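Local coordinates for protein MdcE (Pseudomonas aeruginosa, PDB 5VIP) that probably serves as the gamma subunit of a biotin-independent malonate decarboxylase, helping to decarboxylate malonyl groups carried on an acyl carrier protein, at residues A44-A49 against L61-D66; G77-L82 against V111-Q116; W85-A90 against A132-A137. All blocks are in the same frame, centred on the assembly; numbering follows the deposited sequence.

Contact 1 (A44-A49 against L61-D66)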
loop_
_atom_site.group_PDB
_atom_site.type_symbol
_atom_site.label_atom_id
_atom_site.label_comp_id
_atom_site.label_asym_id
_atom_site.label_seq_id
_atom_site.Cartn_x
_atom_site.Cartn_y
_atom_site.Cartn_z
ATOM N N ALA A 44 22.326 3.392 -1.261
ATOM C CA ALA A 44 22.912 3.752 0.031
ATOM C C ALA A 44 21.855 4.077 1.084
ATOM O O ALA A 44 22.154 4.144 2.280
ATOM C CB ALA A 44 23.858 4.932 -0.137
ATOM N N SER A 45 20.622 4.292 0.634
ATOM C CA SER A 45 19.501 4.548 1.531
ATOM C C SER A 45 18.871 3.249 2.032
ATOM O O SER A 45 17.849 3.270 2.709
ATOM C CB SER A 45 18.454 5.391 0.816
ATOM O OG SER A 45 18.182 4.831 -0.458
ATOM N N LEU A 46 19.478 2.121 1.678
ATOM C CA LEU A 46 19.015 0.803 2.100
ATOM C C LEU A 46 20.073 0.058 2.899
ATOM O O LEU A 46 21.221 -0.037 2.469
ATOM C CB LEU A 46 18.643 -0.044 0.886
ATOM C CG LEU A 46 17.178 -0.411 0.784
ATOM C CD1 LEU A 46 16.410 0.874 0.602
ATOM C CD2 LEU A 46 16.955 -1.379 -0.367
ATOM N N ARG A 47 19.687 -0.476 4.050
ATOM C CA ARG A 47 20.541 -1.405 4.773
ATOM C C ARG A 47 19.900 -2.783 4.778
ATOM O O ARG A 47 18.754 -2.940 5.218
ATOM C CB ARG A 47 20.784 -0.937 6.205
ATOM C CG ARG A 47 21.489 0.389 6.313
ATOM C CD ARG A 47 22.915 0.316 5.793
ATOM N NE ARG A 47 23.604 1.585 6.012
ATOM C CZ ARG A 47 23.574 2.600 5.156
ATOM N NH1 ARG A 47 22.891 2.480 4.025
ATOM N NH2 ARG A 47 24.220 3.729 5.428
ATOM N N VAL A 48 20.652 -3.774 4.303
ATOM C CA VAL A 48 20.198 -5.160 4.240
ATOM C C VAL A 48 21.303 -6.070 4.768
ATOM O O VAL A 48 22.466 -5.911 4.399
ATOM C CB VAL A 48 19.834 -5.588 2.789
ATOM C CG1 VAL A 48 19.332 -7.026 2.755
ATOM C CG2 VAL A 48 18.806 -4.638 2.177
ATOM N N ALA A 49 20.944 -7.020 5.625
ATOM C CA ALA A 49 21.917 -7.956 6.182
ATOM C C ALA A 49 21.241 -9.265 6.554
ATOM O O ALA A 49 20.141 -9.266 7.102
ATOM C CB ALA A 49 22.602 -7.353 7.398
ATOM N N LEU A 61 15.994 -5.450 7.168
ATOM C CA LEU A 61 15.874 -4.425 6.138
ATOM C C LEU A 61 15.499 -3.113 6.774
ATOM O O LEU A 61 14.567 -3.049 7.558
ATOM C CB LEU A 61 14.818 -4.792 5.084
ATOM C CG LEU A 61 15.002 -6.095 4.318
ATOM C CD1 LEU A 61 14.059 -7.147 4.875
ATOM C CD2 LEU A 61 14.737 -5.860 2.845
ATOM N N ALA A 62 16.211 -2.064 6.404
ATOM C CA ALA A 62 15.925 -0.740 6.906
ATOM C C ALA A 62 16.129 0.288 5.808
ATOM O O ALA A 62 17.107 0.232 5.053
ATOM C CB ALA A 62 16.823 -0.415 8.118
ATOM N N VAL A 63 15.200 1.229 5.724
ATOM C CA VAL A 63 15.420 2.427 4.938
ATOM C C VAL A 63 16.065 3.472 5.845
ATOM O O VAL A 63 15.615 3.674 6.973
ATOM C CB VAL A 63 14.114 2.956 4.362
ATOM C CG1 VAL A 63 14.368 4.231 3.563
ATOM C CG2 VAL A 63 13.461 1.883 3.493
ATOM N N VAL A 64 17.125 4.121 5.371
ATOM C CA VAL A 64 17.852 5.096 6.194
ATOM C C VAL A 64 18.214 6.323 5.359
ATOM O O VAL A 64 18.228 6.251 4.129
ATOM C CB VAL A 64 19.144 4.480 6.787
ATOM C CG1 VAL A 64 18.819 3.249 7.647
ATOM C CG2 VAL A 64 20.102 4.115 5.659
ATOM N N PRO A 65 18.507 7.457 6.019
ATOM C CA PRO A 65 18.822 8.662 5.253
ATOM C C PRO A 65 20.062 8.496 4.397
ATOM O O PRO A 65 21.023 7.843 4.807
ATOM C CB PRO A 65 19.046 9.718 6.340
ATOM C CG PRO A 65 18.266 9.233 7.492
ATOM C CD PRO A 65 18.406 7.745 7.459
ATOM N N ASP A 66 20.016 9.067 3.199
ATOM C CA ASP A 66 21.175 9.143 2.321
ATOM C C ASP A 66 21.278 10.549 1.738
ATOM O O ASP A 66 20.601 10.882 0.754
ATOM C CB ASP A 66 21.094 8.103 1.200
ATOM C CG ASP A 66 22.239 8.234 0.196
ATOM O OD1 ASP A 66 23.283 8.832 0.544
ATOM O OD2 ASP A 66 22.094 7.735 -0.941
#
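The carbonyl oxygen of S45 is gripped by two groups of 61-66: V64 N donates to S45 O over 2.9 Å, and V63 CA lends a C-H contact to the same S45 O at 3.4 Å. The V64 N-H...O angle is 169°, but the donor comes from well above the carbonyl plane. Deeper in the pair the bonding is regular. R47 N reaches A62 O at 2.9 Å with an almost linear N-H...O, and A62 N returns a bond to R47 O. R47 and A62 thus form an antiparallel hydrogen-bonded pair, set between the non-hydrogen-bonded pairs L46-V63 and V48-L61. Together they belong to the beta hairpin of strands 46-53 and 56-63, which lies at one edge of the central mixed sheet; its second strand also bonds to strand 106-113. L46, V48, L61 and V63 face helix 81-97. R47 points from the opposite face, where it packs on L26 and F29 of helix 24-33. Its chain bends about the CB-CG bond (chi2 -66°), folding the guanidinium back along the strand toward the loop before it. V64 CG2 lies over one face of that group, offset toward its rim and 3.6 Å from R47 NH1, while R47 NE is held by L36 O. The two side chains cross at about a right angle. Beyond the strand ends D66 points toward 44-45: with its CG anti to the backbone N (chi1 175°), D66 CB rests 3.8 Å from S45 CB and D66 OD2 lies 3.4 Å from A44 CB. Its other oxygen, OD1, takes the backbone N-H of D68. The hydroxyl of S45, a buried residue, hydrogen-bonds to the carboxylate of E83.

Contact 2 (G77-L82 against V111-Q116)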
loop_
_atom_site.group_PDB
_atom_site.type_symbol
_atom_site.label_atom_id
_atom_site.label_comp_id
_atom_site.label_asym_id
_atom_site.label_seq_id
_atom_site.Cartn_x
_atom_site.Cartn_y
_atom_site.Cartn_z
ATOM N N GLY A 77 15.891 10.459 4.251
ATOM C CA GLY A 77 15.333 9.230 4.780
ATOM C C GLY A 77 14.002 8.809 4.168
ATOM O O GLY A 77 13.443 7.779 4.558
ATOM N N GLU A 78 13.510 9.598 3.214
ATOM C CA GLU A 78 12.254 9.310 2.502
ATOM C C GLU A 78 12.292 7.993 1.738
ATOM O O GLU A 78 13.343 7.566 1.272
ATOM C CB GLU A 78 11.923 10.428 1.504
ATOM C CG GLU A 78 11.726 11.801 2.139
ATOM C CD GLU A 78 13.013 12.628 2.161
ATOM O OE1 GLU A 78 14.117 12.054 2.024
ATOM O OE2 GLU A 78 12.910 13.860 2.291
ATOM N N VAL A 79 11.134 7.361 1.579
ATOM C CA VAL A 79 11.051 6.240 0.650
ATOM C C VAL A 79 10.726 6.803 -0.730
ATOM O O VAL A 79 9.591 7.180 -1.005
ATOM C CB VAL A 79 10.008 5.205 1.088
ATOM C CG1 VAL A 79 9.834 4.136 0.016
ATOM C CG2 VAL A 79 10.446 4.564 2.400
ATOM N N GLY A 80 11.747 6.899 -1.573
ATOM C CA GLY A 80 11.590 7.397 -2.928
ATOM C C GLY A 80 11.720 6.273 -3.942
ATOM O O GLY A 80 11.479 5.110 -3.621
ATOM N N LEU A 81 12.106 6.620 -5.164
ATOM C CA LEU A 81 12.138 5.666 -6.272
ATOM C C LEU A 81 13.120 4.523 -6.047
ATOM O O LEU A 81 12.798 3.353 -6.287
ATOM C CB LEU A 81 12.488 6.397 -7.571
ATOM C CG LEU A 81 11.400 7.355 -8.052
ATOM C CD1 LEU A 81 11.996 8.437 -8.924
ATOM C CD2 LEU A 81 10.330 6.575 -8.826
ATOM N N LEU A 82 14.325 4.857 -5.597
ATOM C CA LEU A 82 15.357 3.844 -5.447
ATOM C C LEU A 82 15.059 2.962 -4.250
ATOM O O LEU A 82 15.384 1.778 -4.247
ATOM C CB LEU A 82 16.735 4.491 -5.300
ATOM C CG LEU A 82 17.145 5.312 -6.526
ATOM C CD1 LEU A 82 18.465 6.024 -6.281
ATOM C CD2 LEU A 82 17.239 4.409 -7.751
ATOM N N VAL A 111 11.631 -0.097 10.956
ATOM C CA VAL A 111 10.875 0.985 10.355
ATOM C C VAL A 111 11.135 2.329 11.031
ATOM O O VAL A 111 10.794 2.531 12.192
ATOM C CB VAL A 111 9.358 0.682 10.390
ATOM C CG1 VAL A 111 8.576 1.823 9.748
ATOM C CG2 VAL A 111 9.049 -0.647 9.675
ATOM N N ASP A 112 11.747 3.241 10.288
ATOM C CA ASP A 112 11.867 4.625 10.713
ATOM C C ASP A 112 11.938 5.478 9.461
ATOM O O ASP A 112 13.028 5.816 8.981
ATOM C CB ASP A 112 13.098 4.840 11.612
ATOM C CG ASP A 112 13.314 6.308 11.966
ATOM O OD1 ASP A 112 12.317 7.072 12.072
ATOM O OD2 ASP A 112 14.493 6.703 12.127
ATOM N N VAL A 113 10.764 5.799 8.918
ATOM C CA VAL A 113 10.664 6.505 7.646
ATOM C C VAL A 113 9.711 7.681 7.785
ATOM O O VAL A 113 8.569 7.525 8.235
ATOM C CB VAL A 113 10.183 5.563 6.518
ATOM C CG1 VAL A 113 11.298 4.618 6.118
ATOM C CG2 VAL A 113 8.954 4.780 6.975
ATOM N N PRO A 114 10.185 8.878 7.421
ATOM C CA PRO A 114 9.464 10.135 7.635
ATOM C C PRO A 114 8.261 10.333 6.713
ATOM O O PRO A 114 7.263 10.911 7.139
ATOM C CB PRO A 114 10.531 11.194 7.360
ATOM C CG PRO A 114 11.486 10.528 6.428
ATOM C CD PRO A 114 11.514 9.089 6.823
ATOM N N SER A 115 8.370 9.850 5.482
ATOM C CA SER A 115 7.328 9.984 4.468
ATOM C C SER A 115 7.839 9.355 3.190
ATOM O O SER A 115 9.011 8.990 3.103
ATOM C CB SER A 115 6.990 11.447 4.205
ATOM O OG SER A 115 8.123 12.109 3.661
ATOM N N GLN A 116 6.966 9.245 2.193
ATOM C CA GLN A 116 7.419 9.009 0.832
ATOM C C GLN A 116 8.133 10.264 0.340
ATOM O O GLN A 116 7.963 11.343 0.912
ATOM C CB GLN A 116 6.246 8.683 -0.087
ATOM C CG GLN A 116 5.245 9.826 -0.212
ATOM C CD GLN A 116 4.013 9.614 0.644
ATOM O OE1 GLN A 116 4.108 9.199 1.807
ATOM N NE2 GLN A 116 2.846 9.905 0.080
HETATM O O HOH W 1 14.694 6.802 6.790
#
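E78 lays the apolar part of its side chain on the turn that follows strand 106-113. Its CB sits 3.6 Å from S115 O and just touches Q116 C. Its CG, placed anti to the carbonyl carbon (chi1 -61°), comes 3.9 Å from S115 OG. From there the chain bends and the carboxylate leads away from 111-116, and E78 OE1 takes the backbone N-H of Q76. S115 OG in turn donates to Q116 O. The single hydrogen bond joining the two backbones directly runs from V79 N to S115 O, 3.1 Å long; V79 also bonds through its backbone to A117. V79 CG2 meets V113 CG1 at 3.8 Å, among V63, L131 and A160. P114 CD lies 3.3 Å from G77 O. A water sits between the two segments, 2.7 Å from G77 O and 2.9 Å from D112 O. G80 takes the N-cap position of helix 81-97, and its N-H is bonded by E83 OE1. The Q116 amide leaves the contact: OE1 bonds S158 and G159 at the start of helix 158-163, and NE2 reaches a polar side chain of another protein's chain. The polar grip between 77-82 and 111-116 is therefore carried by main-chain atoms, with a water between them, while the side chains that cross supply apolar surface.

Contact 3 (W85-A90 against A132-A137)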
loop_
_atom_site.group_PDB
_atom_site.type_symbol
_atom_site.label_atom_id
_atom_site.label_comp_id
_atom_site.label_asym_id
_atom_site.label_seq_id
_atom_site.Cartn_x
_atom_site.Cartn_y
_atom_site.Cartn_z
ATOM N N TRP A 85 12.020 0.499 -5.280
ATOM C CA TRP A 85 12.447 -0.593 -6.139
ATOM C C TRP A 85 13.557 -1.390 -5.473
ATOM O O TRP A 85 13.637 -2.597 -5.660
ATOM C CB TRP A 85 12.900 -0.082 -7.508
ATOM C CG TRP A 85 11.772 0.380 -8.397
ATOM C CD1 TRP A 85 11.609 1.624 -8.932
ATOM C CD2 TRP A 85 10.656 -0.404 -8.858
ATOM N NE1 TRP A 85 10.466 1.659 -9.711
ATOM C CE2 TRP A 85 9.865 0.427 -9.673
ATOM C CE3 TRP A 85 10.251 -1.731 -8.656
ATOM C CZ2 TRP A 85 8.686 -0.022 -10.288
ATOM C CZ3 TRP A 85 9.086 -2.179 -9.278
ATOM C CH2 TRP A 85 8.315 -1.324 -10.075
ATOM N N GLY A 86 14.398 -0.719 -4.684
ATOM C CA GLY A 86 15.464 -1.404 -3.966
ATOM C C GLY A 86 14.965 -2.430 -2.957
ATOM O O GLY A 86 15.501 -3.539 -2.850
ATOM N N LEU A 87 13.933 -2.058 -2.207
ATOM C CA LEU A 87 13.286 -2.983 -1.277
ATOM C C LEU A 87 12.700 -4.182 -2.010
ATOM O O LEU A 87 12.863 -5.325 -1.583
ATOM C CB LEU A 87 12.179 -2.270 -0.483
ATOM C CG LEU A 87 12.648 -1.403 0.685
ATOM C CD1 LEU A 87 11.480 -0.626 1.281
ATOM C CD2 LEU A 87 13.309 -2.284 1.736
ATOM N N ALA A 88 11.995 -3.909 -3.105
ATOM C CA ALA A 88 11.390 -4.954 -3.912
ATOM C C ALA A 88 12.452 -5.963 -4.337
ATOM O O ALA A 88 12.265 -7.181 -4.214
ATOM C CB ALA A 88 10.704 -4.346 -5.149
ATOM N N ALA A 89 13.573 -5.437 -4.822
ATOM C CA ALA A 89 14.674 -6.272 -5.288
ATOM C C ALA A 89 15.283 -7.104 -4.154
ATOM O O ALA A 89 15.525 -8.304 -4.326
ATOM C CB ALA A 89 15.747 -5.400 -5.958
ATOM N N ALA A 90 15.524 -6.472 -3.000
ATOM C CA ALA A 90 16.132 -7.170 -1.864
ATOM C C ALA A 90 15.195 -8.232 -1.292
ATOM O O ALA A 90 15.630 -9.315 -0.903
ATOM C CB ALA A 90 16.537 -6.174 -0.771
ATOM N N ALA A 132 4.593 0.312 -4.992
ATOM C CA ALA A 132 3.811 -0.895 -5.243
ATOM C C ALA A 132 4.717 -2.116 -5.404
ATOM O O ALA A 132 4.371 -3.217 -4.967
ATOM C CB ALA A 132 2.944 -0.725 -6.477
ATOM N N GLY A 133 5.855 -1.931 -6.070
ATOM C CA GLY A 133 6.841 -2.996 -6.195
ATOM C C GLY A 133 7.286 -3.535 -4.838
ATOM O O GLY A 133 7.407 -4.751 -4.640
ATOM N N ALA A 134 7.522 -2.633 -3.889
ATOM C CA ALA A 134 7.936 -3.041 -2.548
ATOM C C ALA A 134 6.828 -3.809 -1.831
ATOM O O ALA A 134 7.077 -4.845 -1.203
ATOM C CB ALA A 134 8.361 -1.821 -1.719
ATOM N N VAL A 135 5.609 -3.287 -1.915
ATOM C CA VAL A 135 4.450 -3.922 -1.288
ATOM C C VAL A 135 4.222 -5.320 -1.865
ATOM O O VAL A 135 4.016 -6.292 -1.130
ATOM C CB VAL A 135 3.172 -3.050 -1.468
ATOM C CG1 VAL A 135 1.926 -3.798 -1.041
ATOM C CG2 VAL A 135 3.295 -1.771 -0.646
ATOM N N ASP A 136 4.263 -5.413 -3.189
ATOM C CA ASP A 136 4.054 -6.694 -3.857
ATOM C C ASP A 136 5.099 -7.732 -3.412
ATOM O O ASP A 136 4.757 -8.874 -3.104
ATOM C CB ASP A 136 4.084 -6.509 -5.380
ATOM C CG ASP A 136 3.681 -7.773 -6.126
ATOM O OD1 ASP A 136 2.490 -8.149 -6.068
ATOM O OD2 ASP A 136 4.559 -8.388 -6.757
ATOM N N ALA A 137 6.366 -7.330 -3.349
ATOM C CA ALA A 137 7.416 -8.265 -2.938
ATOM C C ALA A 137 7.219 -8.745 -1.484
ATOM O O ALA A 137 7.278 -9.947 -1.199
ATOM C CB ALA A 137 8.785 -7.628 -3.106
#
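A88 sets its methyl group against the backbone of the neighbouring helix: CB lies 3.4 Å from G133 O and almost as close to G133 C, where two turns come together. The CA atoms of A88 and A134 are 4.2 Å apart, and the short axes of 85-90 and 132-137 approach to 7.3 Å. Such closeness is possible because the facing residues are small. A137 CB fits beside the backbone of A88, 3.7 Å from A88 O, one turn further on. L87 meets the other helix with the base of its side chain, L87 CB to A134 CB at 4.0 Å, while its branches run on to L61 and V63 of the sheet. W85 starts out pointing away from 132-137, yet its CG is swung anti to the carbonyl carbon (chi1 -73°), which carries the six-membered ring back to the helix. There W85 CZ3 comes within 3.9 Å of G133 CA, an oblique approach made where G133 has no side chain. The same indole stacks on an aromatic side chain of another protein's chain, so this helix pair also takes part in the interface with that other protein. No hydrogen bond crosses between the segments. Each keeps its own helical bonding, such as A137 N to G133 O. The axes run in nearly the same direction, crossing at 23°, as expected of adjacent helices that follow parallel strands of a beta-alpha-beta layer, here strands 56-63 and 106-113, consistent with the crotonase-like fold of carboxyltransferase subunits.

From the N terminus, contact 1 closes first, as strand 56-63 folds back antiparallel on strand 46-53 in a hairpin. Residues 77-79, just before helix 81-97, then open contact 2, and the helix itself opens contact 3. Contact 2 closes when strand 106-113 ends in 114-116; contact 3 stays open until helix 127-143, so these two cross, while contact 1 stands in series before both. V63 links contacts 1 and 2 by packing on V113 and V79. L46 and L61 join contact 1 to contact 3 through G86 and L87. The hairpin edge, the loop leading into helix 81-97 and the paired helices are thereby tied to one sheet.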